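Local coordinates for protein putative S-adenosyl-L-methionine-dependent Methyltransferase (Methanococcus maripaludis, PDB 3DLC) that binds S-adenosylmethionine in a Rossmann-like domain and probably transfers its methyl group to an acceptor, perhaps a sterol-like one, at residues Phe40-Gly45 with Ala112-Ser117; Ala130-Tyr135 with Asp191-Ser196; Lys143-Gly148 with Gly206-Ile211. One frame throughout, in Å; residues are numbered along the deposited sequence.

Contact 1: residues Phe40-Gly45 with Ala112-Ser117; sequences FGITAG and ADLIVS
I42 and L114 turn their methyl ends to each other through two different first torsions: in I42 the CG1 branch lies beside the backbone N (chi1 -47°) and runs on extended to CD1, while in L114 CG is anti to the backbone N (chi1 178°). Their two CD1 methyls come within 4.4 Å. The same CD1 of I42 rests at 3.7 Å from the backbone O of D113, an aliphatic contact with a carbonyl and no hydrogen bond. F40, the last residue of helix 28-40, extends this small apolar patch: its CD2 lies 4.2 Å from L114 CD1, the two side chains crossing at about a right angle. At the other end of the loop the D113 carboxylate leans over the backbone of G45, with OD2 3.2 Å from G45 CA. A side chain on G45 would run into that oxygen, and the backbone angles there call for glycine as well. OD2 takes a hydrogen bond from T46 N, and OD1 forms a salt bridge with K139, so both carboxylate oxygens are engaged. The contact joins the turn leading into strand 46-50 to the start of strand 112-118, its parallel neighbour in the Rossmann-like sheet, well away from the S-adenosylmethionine. No hydrogen bond links the two segments themselves; apolar packing of F40, I42 and L114 carries one end, and at the other stands a carboxylate bound to T46 N at the entry to strand 46-50, its negative charge probably eased by K139.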
loop_
_atom_site.group_PDB
_atom_site.type_symbol
_atom_site.label_atom_id
_atom_site.label_comp_id
_atom_site.label_asym_id
_atom_site.label_seq_id
_atom_site.Cartn_x
_atom_site.Cartn_y
_atom_site.Cartn_z
ATOM N N PHE A 40 -2.850 8.441 -13.066
ATOM C CA PHE A 40 -2.427 7.581 -14.125
ATOM C C PHE A 40 -3.446 7.286 -15.187
ATOM O O PHE A 40 -3.067 6.856 -16.264
ATOM C CB PHE A 40 -1.910 6.268 -13.551
ATOM C CG PHE A 40 -0.904 6.430 -12.443
ATOM C CD1 PHE A 40 0.302 7.057 -12.655
ATOM C CD2 PHE A 40 -1.187 5.985 -11.178
ATOM C CE1 PHE A 40 1.212 7.202 -11.640
ATOM C CE2 PHE A 40 -0.287 6.128 -10.149
ATOM C CZ PHE A 40 0.921 6.744 -10.385
ATOM N N GLY A 41 -4.718 7.513 -14.923
ATOM C CA GLY A 41 -5.725 7.210 -15.928
ATOM C C GLY A 41 -5.926 5.729 -16.193
ATOM O O GLY A 41 -6.500 5.378 -17.233
ATOM N N ILE A 42 -5.455 4.869 -15.280
ATOM C CA ILE A 42 -5.638 3.409 -15.369
ATOM C C ILE A 42 -6.892 3.084 -14.587
ATOM O O ILE A 42 -6.975 3.397 -13.397
ATOM C CB ILE A 42 -4.435 2.602 -14.842
ATOM C CG1 ILE A 42 -3.085 3.129 -15.374
ATOM C CG2 ILE A 42 -4.612 1.138 -15.223
ATOM C CD1 ILE A 42 -1.878 2.649 -14.566
ATOM N N THR A 43 -7.897 2.518 -15.267
ATOM C CA THR A 43 -9.227 2.322 -14.624
ATOM C C THR A 43 -9.722 0.854 -14.683
ATOM O O THR A 43 -10.818 0.540 -14.287
ATOM C CB THR A 43 -10.253 3.249 -15.271
ATOM O OG1 THR A 43 -10.315 2.999 -16.680
ATOM C CG2 THR A 43 -9.890 4.716 -15.053
ATOM N N ALA A 44 -8.959 0.041 -15.391
ATOM C CA ALA A 44 -9.244 -1.362 -15.579
ATOM C C ALA A 44 -7.971 -2.169 -15.764
ATOM O O ALA A 44 -6.879 -1.616 -15.877
ATOM C CB ALA A 44 -10.229 -1.582 -16.775
ATOM N N GLY A 45 -8.123 -3.470 -15.863
ATOM C CA GLY A 45 -6.987 -4.391 -15.927
ATOM C C GLY A 45 -6.766 -4.969 -14.535
ATOM O O GLY A 45 -7.723 -5.211 -13.789
ATOM N N ALA A 112 0.739 -7.116 -13.581
ATOM C CA ALA A 112 -0.019 -6.020 -13.002
ATOM C C ALA A 112 0.038 -4.740 -13.823
ATOM O O ALA A 112 1.102 -4.217 -14.083
ATOM C CB ALA A 112 0.547 -5.731 -11.575
ATOM N N ASP A 113 -1.122 -4.206 -14.127
ATOM C CA ASP A 113 -1.183 -2.868 -14.714
ATOM C C ASP A 113 -0.857 -1.761 -13.714
ATOM O O ASP A 113 -0.335 -0.716 -14.073
ATOM C CB ASP A 113 -2.580 -2.643 -15.308
ATOM C CG ASP A 113 -2.873 -3.590 -16.458
ATOM O OD1 ASP A 113 -2.179 -3.500 -17.496
ATOM O OD2 ASP A 113 -3.778 -4.409 -16.327
ATOM N N LEU A 114 -1.214 -2.011 -12.469
ATOM C CA LEU A 114 -1.066 -1.054 -11.382
ATOM C C LEU A 114 -0.737 -1.775 -10.100
ATOM O O LEU A 114 -1.324 -2.806 -9.817
ATOM C CB LEU A 114 -2.360 -0.263 -11.186
ATOM C CG LEU A 114 -2.397 0.757 -10.057
ATOM C CD1 LEU A 114 -1.414 1.913 -10.271
ATOM C CD2 LEU A 114 -3.859 1.278 -9.886
ATOM N N ILE A 115 0.244 -1.277 -9.367
ATOM C CA ILE A 115 0.583 -1.800 -8.045
ATOM C C ILE A 115 0.490 -0.651 -7.062
ATOM O O ILE A 115 1.157 0.381 -7.237
ATOM C CB ILE A 115 1.989 -2.430 -7.997
ATOM C CG1 ILE A 115 2.102 -3.547 -9.030
ATOM C CG2 ILE A 115 2.330 -2.886 -6.605
ATOM C CD1 ILE A 115 3.523 -4.130 -9.190
ATOM N N VAL A 116 -0.332 -0.820 -6.031
ATOM C CA VAL A 116 -0.499 0.174 -4.994
ATOM C C VAL A 116 -0.123 -0.430 -3.646
ATOM O O VAL A 116 -0.161 -1.628 -3.465
ATOM C CB VAL A 116 -1.963 0.715 -4.956
ATOM C CG1 VAL A 116 -2.375 1.275 -6.328
ATOM C CG2 VAL A 116 -2.965 -0.353 -4.485
ATOM N N SER A 117 0.233 0.423 -2.697
ATOM C CA SER A 117 0.523 -0.031 -1.339
ATOM C C SER A 117 0.542 1.164 -0.414
ATOM O O SER A 117 1.247 2.146 -0.681
ATOM C CB SER A 117 1.886 -0.660 -1.294
ATOM O OG SER A 117 2.222 -1.099 0.008
#

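Contact 2: residues Ala130-Tyr135 with Asp191-Ser196; sequences AFREIY and DEIGIS. Unlike the reference sequence in segment 191-196: I195 (reference Val).
R132 NH1 and E192 OE1 make the shortest polar bond here, 2.9 Å, within a two-pronged salt bridge between helix 127-137 and the last turn of helix 180-193, which ends at G194 in a Schellman motif. Both helices pack on the side of the Rossmann-like sheet that carries I209 and I211. The guanidinium grips end-on, one nitrogen to each oxygen: NH1 meets the syn lone pair of OE1, whereas NH2 reaches OE2 from above the carboxylate plane at 3.0 Å. The guanidinium and carboxylate planes stand 53° apart, well short of coplanar. E192 gets there by a bend at chi2 (-84°), while the R132 chain stays extended from CG to NE. I193 CG1 lies over the centre of one guanidinium face, 3.8 Å from R132 CZ, and the two side chains run past one another head to tail. Farther in, I193 CD1 sits 3.6 Å from F131 CB. After the helix end, I195, an isoleucine where the reference sequence has valine and modelled in two conformers, reaches Y135 in one of them with a CH-pi contact. K213 makes a cation-pi contact with the same tyrosine. With Y135 cut back to an alanine, the I195 methyl is likely to lose the ring it rests on, and K213 its cation-pi partner. In that conformer I195 CD1 stands almost exactly over the middle of the Y135 ring, 3.5 Å from the centroid and 6° off the ring normal, and Y135 CD1 is the ring atom nearest to I195 CD1, at 3.6 Å.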
loop_
_atom_site.group_PDB
_atom_site.type_symbol
_atom_site.label_atom_id
_atom_site.label_comp_id
_atom_site.label_asym_id
_atom_site.label_seq_id
_atom_site.Cartn_x
_atom_site.Cartn_y
_atom_site.Cartn_z
ATOM N N ALA A 130 12.307 -6.782 -2.173
ATOM C CA ALA A 130 10.891 -6.418 -2.321
ATOM C C ALA A 130 10.671 -5.659 -3.633
ATOM O O ALA A 130 9.753 -5.956 -4.374
ATOM C CB ALA A 130 10.436 -5.573 -1.146
ATOM N N PHE A 131 11.513 -4.661 -3.910
ATOM C CA PHE A 131 11.352 -3.887 -5.135
ATOM C C PHE A 131 11.696 -4.635 -6.406
ATOM O O PHE A 131 11.104 -4.389 -7.435
ATOM C CB PHE A 131 12.007 -2.511 -5.020
ATOM C CG PHE A 131 11.107 -1.532 -4.293
ATOM C CD1 PHE A 131 10.094 -0.864 -4.969
ATOM C CD2 PHE A 131 11.186 -1.381 -2.917
ATOM C CE1 PHE A 131 9.227 -0.041 -4.286
ATOM C CE2 PHE A 131 10.313 -0.556 -2.239
ATOM C CZ PHE A 131 9.334 0.106 -2.926
ATOM N N ARG A 132 12.606 -5.596 -6.341
ATOM C CA ARG A 132 12.819 -6.490 -7.486
ATOM C C ARG A 132 11.571 -7.311 -7.773
ATOM O O ARG A 132 11.214 -7.526 -8.934
ATOM C CB ARG A 132 14.044 -7.380 -7.272
ATOM C CG ARG A 132 15.356 -6.611 -7.488
ATOM C CD ARG A 132 16.568 -7.551 -7.377
ATOM N NE ARG A 132 17.756 -6.945 -7.949
ATOM C CZ ARG A 132 18.560 -6.133 -7.315
ATOM N NH1 ARG A 132 18.455 -5.934 -6.024
ATOM N NH2 ARG A 132 19.522 -5.512 -7.989
ATOM N N GLU A 133 10.909 -7.780 -6.714
ATOM C CA GLU A 133 9.657 -8.540 -6.913
ATOM C C GLU A 133 8.543 -7.667 -7.497
ATOM O O GLU A 133 7.792 -8.073 -8.379
ATOM C CB GLU A 133 9.206 -9.188 -5.590
ATOM C CG GLU A 133 9.924 -10.465 -5.286
ATOM C CD GLU A 133 9.493 -11.542 -6.265
ATOM O OE1 GLU A 133 8.390 -12.121 -6.091
ATOM O OE2 GLU A 133 10.225 -11.780 -7.245
ATOM N N ILE A 134 8.410 -6.455 -6.962
ATOM C CA ILE A 134 7.439 -5.496 -7.464
ATOM C C ILE A 134 7.683 -5.248 -8.944
ATOM O O ILE A 134 6.762 -5.245 -9.761
ATOM C CB ILE A 134 7.494 -4.208 -6.636
ATOM C CG1 ILE A 134 6.899 -4.505 -5.252
ATOM C CG2 ILE A 134 6.772 -3.044 -7.315
ATOM C CD1 ILE A 134 7.233 -3.464 -4.171
ATOM N N TYR A 135 8.939 -5.038 -9.312
ATOM C CA TYR A 135 9.235 -4.776 -10.715
ATOM C C TYR A 135 8.947 -6.002 -11.566
ATOM O O TYR A 135 8.474 -5.852 -12.706
ATOM C CB TYR A 135 10.675 -4.290 -10.898
ATOM C CG TYR A 135 10.907 -3.489 -12.154
ATOM C CD1 TYR A 135 10.271 -2.279 -12.328
ATOM C CD2 TYR A 135 11.765 -3.900 -13.142
ATOM C CE1 TYR A 135 10.486 -1.491 -13.408
ATOM C CE2 TYR A 135 12.018 -3.083 -14.273
ATOM C CZ TYR A 135 11.364 -1.881 -14.381
ATOM O OH TYR A 135 11.531 -1.054 -15.472
ATOM N N ASP A 191 17.831 2.828 -7.490
ATOM C CA ASP A 191 19.032 3.056 -8.295
ATOM C C ASP A 191 19.937 1.829 -8.278
ATOM O O ASP A 191 20.569 1.519 -9.292
ATOM C CB ASP A 191 19.738 4.318 -7.837
ATOM C CG ASP A 191 18.944 5.584 -8.137
ATOM O OD1 ASP A 191 17.971 5.548 -8.927
ATOM O OD2 ASP A 191 19.328 6.623 -7.582
ATOM N N GLU A 192 20.004 1.123 -7.155
ATOM C CA GLU A 192 20.814 -0.114 -7.104
ATOM C C GLU A 192 20.199 -1.166 -8.029
ATOM O O GLU A 192 20.940 -1.938 -8.667
ATOM C CB GLU A 192 20.932 -0.642 -5.684
ATOM C CG GLU A 192 21.769 -1.946 -5.558
ATOM C CD GLU A 192 21.037 -3.291 -5.833
ATOM O OE1 GLU A 192 19.873 -3.467 -5.454
ATOM O OE2 GLU A 192 21.675 -4.250 -6.386
ATOM N N ILE A 193 18.879 -1.236 -8.132
ATOM C CA ILE A 193 18.206 -2.168 -9.045
ATOM C C ILE A 193 18.440 -1.777 -10.482
ATOM O O ILE A 193 18.532 -2.623 -11.363
ATOM C CB ILE A 193 16.704 -2.285 -8.712
ATOM C CG1 ILE A 193 16.537 -2.908 -7.323
ATOM C CG2 ILE A 193 15.970 -3.120 -9.774
ATOM C CD1 ILE A 193 15.126 -2.750 -6.747
ATOM N N GLY A 194 18.517 -0.480 -10.722
ATOM C CA GLY A 194 18.774 0.071 -12.051
ATOM C C GLY A 194 17.576 0.540 -12.839
ATOM O O GLY A 194 17.631 0.691 -14.045
ATOM N N ILE A 195 16.492 0.829 -12.127
ATOM C CA ILE A 195 15.221 1.252 -12.704
ATOM C C ILE A 195 15.430 2.488 -13.571
ATOM O O ILE A 195 15.954 3.496 -13.101
ATOM C CB ILE A 195 14.199 1.592 -11.564
ATOM C CG1 ILE A 195 13.918 0.362 -10.674
ATOM C CG2 ILE A 195 12.906 2.150 -12.138
ATOM C CD1 ILE A 195 13.508 -0.878 -11.419
ATOM N N SER A 196 14.989 2.425 -14.823
ATOM C CA SER A 196 15.216 3.535 -15.777
ATOM C C SER A 196 14.322 4.746 -15.587
ATOM O O SER A 196 14.697 5.847 -15.945
ATOM C CB SER A 196 15.012 3.032 -17.225
ATOM O OG SER A 196 15.980 2.064 -17.613
#

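Contact 3: residues Lys143-Gly148 with Gly206-Ile211; sequences KTYIGG and GFWIII
Strands 142-148 and 206-211 meet as an antiparallel pair in the otherwise largely parallel Rossmann-like methyltransferase sheet, where 206-211 is the reversed strand beside the parallel ones. I146 and I209 form a hydrogen-bonded pair, with I209 N to I146 O at 2.7 Å, and G148 and F207 form another. Between them G147 faces W208 in a non-hydrogen-bonded pair, and a side chain on G147 would strike F207 O. Toward K143, T144 N still bonds to I211 O, but I211 N is met by the T144 hydroxyl. This OG1, held between the backbone N and the carbonyl carbon (chi1 77°), accepts a nearly straight bond from I211 N at 2.9 Å and donates to I209 O, also at 2.9 Å. I209 O thus takes two donors, T144 OG1 and I146 N, from opposite faces of its carbonyl plane. W208 is sandwiched across the pair. On one face the Y145 ring stacks offset on the five-membered ring of W208, centroids 4.1 Å apart and planes at 15°, with Y145 CE2 only 3.3 Å from W208 CD2. Over the opposite face lie the G147 and G148 backbone, and G148 CA makes a CH-pi contact with the six-membered ring. The indole NE1 is hydrogen-bonded to E205 O. The W208 side chain is about 4 Å from that of R118, which binds S-adenosylmethionine. On the I146 and I209 side, helix 127-137 packs through F131 and I134, and helix 180-193 reaches I209; on the other, Y145 touches I36 of helix 28-40. Strand 112-118 flanks the pair beyond 142-148, and strand 198-203 beyond 206-211.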
loop_
_atom_site.group_PDB
_atom_site.type_symbol
_atom_site.label_atom_id
_atom_site.label_comp_id
_atom_site.label_asym_id
_atom_site.label_seq_id
_atom_site.Cartn_x
_atom_site.Cartn_y
_atom_site.Cartn_z
ATOM N N LYS A 143 2.321 1.023 -13.773
ATOM C CA LYS A 143 2.658 2.061 -12.795
ATOM C C LYS A 143 2.538 1.537 -11.371
ATOM O O LYS A 143 1.741 0.629 -11.108
ATOM C CB LYS A 143 1.704 3.272 -12.917
ATOM C CG LYS A 143 1.657 3.951 -14.282
ATOM C CD LYS A 143 2.896 4.742 -14.562
ATOM C CE LYS A 143 2.808 5.455 -15.900
ATOM N NZ LYS A 143 3.985 6.273 -16.157
ATOM N N THR A 144 3.302 2.139 -10.463
ATOM C CA THR A 144 3.152 1.874 -9.036
ATOM C C THR A 144 2.790 3.152 -8.280
ATOM O O THR A 144 3.010 4.262 -8.742
ATOM C CB THR A 144 4.410 1.249 -8.374
ATOM O OG1 THR A 144 5.435 2.232 -8.154
ATOM C CG2 THR A 144 4.996 0.138 -9.199
ATOM N N TYR A 145 2.267 2.957 -7.069
ATOM C CA TYR A 145 1.954 4.058 -6.144
ATOM C C TYR A 145 2.078 3.432 -4.759
ATOM O O TYR A 145 1.124 2.915 -4.192
ATOM C CB TYR A 145 0.568 4.589 -6.436
ATOM C CG TYR A 145 0.240 5.938 -5.826
ATOM C CD1 TYR A 145 0.616 7.122 -6.441
ATOM C CD2 TYR A 145 -0.524 6.038 -4.677
ATOM C CE1 TYR A 145 0.251 8.339 -5.942
ATOM C CE2 TYR A 145 -0.896 7.263 -4.178
ATOM C CZ TYR A 145 -0.507 8.415 -4.809
ATOM O OH TYR A 145 -0.915 9.614 -4.280
ATOM N N ILE A 146 3.315 3.462 -4.255
ATOM C CA ILE A 146 3.717 2.697 -3.048
ATOM C C ILE A 146 4.275 3.642 -2.015
ATOM O O ILE A 146 5.273 4.335 -2.248
ATOM C CB ILE A 146 4.776 1.634 -3.436
ATOM C CG1 ILE A 146 4.147 0.598 -4.380
ATOM C CG2 ILE A 146 5.409 1.017 -2.199
ATOM C CD1 ILE A 146 5.149 -0.257 -5.100
ATOM N N GLY A 147 3.634 3.705 -0.852
ATOM C CA GLY A 147 4.080 4.685 0.133
ATOM C C GLY A 147 3.111 4.786 1.270
ATOM O O GLY A 147 2.648 3.760 1.784
ATOM N N GLY A 148 2.793 6.004 1.649
ATOM C CA GLY A 148 1.840 6.238 2.732
ATOM C C GLY A 148 1.370 7.657 2.777
ATOM O O GLY A 148 1.930 8.509 2.131
ATOM N N GLY A 206 0.958 12.728 0.668
ATOM C CA GLY A 206 1.833 11.726 1.301
ATOM C C GLY A 206 3.166 11.530 0.596
ATOM O O GLY A 206 3.634 12.413 -0.140
ATOM N N PHE A 207 3.756 10.366 0.857
ATOM C CA PHE A 207 5.045 9.918 0.291
ATOM C C PHE A 207 4.712 8.739 -0.615
ATOM O O PHE A 207 4.129 7.762 -0.144
ATOM C CB PHE A 207 5.972 9.452 1.411
ATOM C CG PHE A 207 7.143 8.629 0.910
ATOM C CD1 PHE A 207 8.242 9.223 0.321
ATOM C CD2 PHE A 207 7.127 7.268 0.972
ATOM C CE1 PHE A 207 9.278 8.449 -0.162
ATOM C CE2 PHE A 207 8.189 6.494 0.490
ATOM C CZ PHE A 207 9.239 7.094 -0.063
ATOM N N TRP A 208 5.095 8.792 -1.899
ATOM C CA TRP A 208 4.715 7.727 -2.837
ATOM C C TRP A 208 5.816 7.489 -3.858
ATOM O O TRP A 208 6.367 8.419 -4.443
ATOM C CB TRP A 208 3.406 8.058 -3.548
ATOM C CG TRP A 208 2.281 8.332 -2.582
ATOM C CD1 TRP A 208 1.878 9.549 -2.117
ATOM C CD2 TRP A 208 1.476 7.370 -1.917
ATOM N NE1 TRP A 208 0.858 9.393 -1.217
ATOM C CE2 TRP A 208 0.591 8.064 -1.075
ATOM C CE3 TRP A 208 1.410 5.982 -1.953
ATOM C CZ2 TRP A 208 -0.372 7.406 -0.294
ATOM C CZ3 TRP A 208 0.442 5.321 -1.178
ATOM C CH2 TRP A 208 -0.419 6.043 -0.364
ATOM N N ILE A 209 6.086 6.200 -4.078
ATOM C CA ILE A 209 7.051 5.698 -5.042
ATOM C C ILE A 209 6.297 5.260 -6.280
ATOM O O ILE A 209 5.451 4.369 -6.219
ATOM C CB ILE A 209 7.832 4.529 -4.425
ATOM C CG1 ILE A 209 8.607 4.963 -3.170
ATOM C CG2 ILE A 209 8.746 3.889 -5.466
ATOM C CD1 ILE A 209 9.015 3.797 -2.258
ATOM N N ILE A 210 6.639 5.888 -7.404
ATOM C CA ILE A 210 5.915 5.723 -8.665
ATOM C C ILE A 210 6.866 5.266 -9.767
ATOM O O ILE A 210 7.529 6.057 -10.460
ATOM C CB ILE A 210 5.242 7.059 -9.070
ATOM C CG1 ILE A 210 4.322 7.542 -7.951
ATOM C CG2 ILE A 210 4.476 6.908 -10.388
ATOM C CD1 ILE A 210 3.738 8.927 -8.129
ATOM N N ILE A 211 6.959 3.956 -9.898
ATOM C CA ILE A 211 7.806 3.319 -10.885
ATOM C C ILE A 211 7.003 3.144 -12.159
ATOM O O ILE A 211 5.845 2.766 -12.129
ATOM C CB ILE A 211 8.281 1.952 -10.372
ATOM C CG1 ILE A 211 9.172 2.135 -9.128
ATOM C CG2 ILE A 211 9.013 1.167 -11.468
ATOM C CD1 ILE A 211 9.282 0.879 -8.254
#

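In the fold
From the N terminus, contact 1 comes first, joining the turn after helix 28-40 to strand 112-118 and closing a loop that holds three of the parallel strands, 46-50, 66-73 and 95-99. It ends before the other two begin. Contacts 2 and 3 cross: segments 130-135, 143-148, 191-196 and 206-211 alternate, so each loop holds one end of the other. Contact 3 knits the reversed strand into the sheet, and contact 2 ties two helices on one side of it. Strand 142-148 hydrogen-bonds to strand 112-118, I115 O to Y145 N, linking contacts 1 and 3, while F131 packs on I209 and I211 and Y135 on I211 to join contacts 2 and 3.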